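Local coordinates for protein sulfotransferase (Mus musculus, PDB 5X2B) that probably transfers sulfonate groups to acceptor molecules, as a cytosolic member of the sulfotransferase 1 family, and holds adenosine-3'-5'-diphosphate in this structure, at residues A202-A205 with R206-S209. Sequence-based numbering, arbitrary orientation.
Sequences AKIA and RSTS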
loop_
_atom_site.group_PDB
_atom_site.type_symbol
_atom_site.label_atom_id
_atom_site.label_comp_id
_atom_site.label_asym_id
_atom_site.label_seq_id
_atom_site.Cartn_x
_atom_site.Cartn_y
_atom_site.Cartn_z
ATOM N N ALA A 202 2.276 -21.255 -9.326
ATOM C CA ALA A 202 0.890 -21.615 -9.555
ATOM C C ALA A 202 0.237 -21.929 -8.249
ATOM O O ALA A 202 -0.982 -21.981 -8.149
ATOM C CB ALA A 202 0.821 -22.810 -10.450
ATOM N N LYS A 203 1.055 -22.161 -7.242
ATOM C CA LYS A 203 0.537 -22.556 -5.954
ATOM C C LYS A 203 0.227 -21.311 -5.231
ATOM O O LYS A 203 -0.682 -21.239 -4.428
ATOM C CB LYS A 203 1.597 -23.314 -5.197
ATOM C CG LYS A 203 1.050 -24.451 -4.489
ATOM C CD LYS A 203 2.171 -25.327 -4.034
ATOM C CE LYS A 203 2.774 -26.109 -5.179
ATOM N NZ LYS A 203 3.527 -27.290 -4.625
ATOM N N ILE A 204 1.000 -20.296 -5.528
ATOM C CA ILE A 204 0.838 -19.058 -4.819
ATOM C C ILE A 204 -0.394 -18.411 -5.333
ATOM O O ILE A 204 -1.151 -17.785 -4.604
ATOM C CB ILE A 204 1.907 -18.096 -5.185
ATOM C CG1 ILE A 204 3.240 -18.813 -5.258
ATOM C CG2 ILE A 204 1.917 -16.959 -4.176
ATOM C CD1 ILE A 204 4.084 -18.482 -4.129
ATOM N N ALA A 205 -0.540 -18.513 -6.642
ATOM C CA ALA A 205 -1.695 -17.966 -7.323
ATOM C C ALA A 205 -2.940 -18.566 -6.666
ATOM O O ALA A 205 -3.794 -17.844 -6.156
ATOM C CB ALA A 205 -1.621 -18.309 -8.788
ATOM N N ARG A 206 -3.007 -19.894 -6.668
ATOM C CA ARG A 206 -4.022 -20.636 -5.920
ATOM C C ARG A 206 -4.184 -20.019 -4.501
ATOM O O ARG A 206 -5.222 -19.447 -4.183
ATOM C CB ARG A 206 -3.617 -22.135 -5.909
ATOM C CG ARG A 206 -4.686 -23.167 -5.445
ATOM C CD ARG A 206 -4.309 -24.665 -5.752
ATOM N NE ARG A 206 -5.433 -25.616 -5.588
ATOM C CZ ARG A 206 -5.339 -26.948 -5.686
ATOM N NH1 ARG A 206 -4.175 -27.534 -5.951
ATOM N NH2 ARG A 206 -6.408 -27.706 -5.513
ATOM N N SER A 207 -3.146 -20.059 -3.679
ATOM C CA SER A 207 -3.274 -19.605 -2.299
ATOM C C SER A 207 -3.695 -18.129 -2.124
ATOM O O SER A 207 -4.250 -17.742 -1.082
ATOM C CB SER A 207 -1.955 -19.856 -1.613
ATOM O OG SER A 207 -0.923 -19.878 -2.596
ATOM N N THR A 208 -3.471 -17.286 -3.124
ATOM C CA THR A 208 -3.642 -15.855 -2.872
ATOM C C THR A 208 -4.866 -15.214 -3.514
ATOM O O THR A 208 -5.064 -14.013 -3.380
ATOM C CB THR A 208 -2.389 -15.040 -3.292
ATOM O OG1 THR A 208 -2.102 -15.260 -4.679
ATOM C CG2 THR A 208 -1.210 -15.448 -2.467
ATOM N N SER A 209 -5.706 -15.982 -4.190
ATOM C CA SER A 209 -6.902 -15.415 -4.812
ATOM C C SER A 209 -7.748 -14.684 -3.770
ATOM O O SER A 209 -7.927 -15.137 -2.633
ATOM C CB SER A 209 -7.744 -16.501 -5.485
ATOM O OG SER A 209 -8.542 -17.191 -4.537
#
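Thr-208 folds back on Ile-204 one turn earlier, in the last turn of the helix that starts at residue 198, where the sulfotransferase fold brings this helix to the nucleotide. With OG1 between the backbone N and the carbonyl carbon (chi1 58°), the hydroxyl turns back along the helix and donates a hydrogen bond from Thr-208 OG1 to Ile-204 O at 2.7 Å. The hydroxyl sits above the carbonyl plane, 37° out of it. The same torsion sets the methyl beside the backbone N, where Thr-208 CG2 meets Ile-204 CG2 at 3.9 Å, the two side chains lying alongside and pointing the same way. Both are buried; Arg-54 touches both, and Phe-181 of helix 181-191 packs on Thr-208 and Ala-205. An alanine in place of Thr-208 would probably leave Ile-204 O without its hydroxyl donor, with the weak, bent bond from the backbone N still there, and open a gap beside the isoleucine methyl.

The backbone tightens here. Arg-206 N bonds to Ala-202 O at 3.3 Å in regular i to i+4 fashion, whereas Thr-208 N gives just a weak, bent bond to Ile-204 O and a straighter one to Ala-205 O at 3.1 Å, an i to i+3 step. With CG anti to the backbone N (chi1 -167°), the Arg-206 chain runs extended from CG to NE and its end leads away from the turn. Thr-208 and Ser-209 both touch the bound adenosine-3'-5'-diphosphate. In the conformer given here, one of two, Ser-209 OG caps the next helix through a hydrogen bond to Glu-212 N.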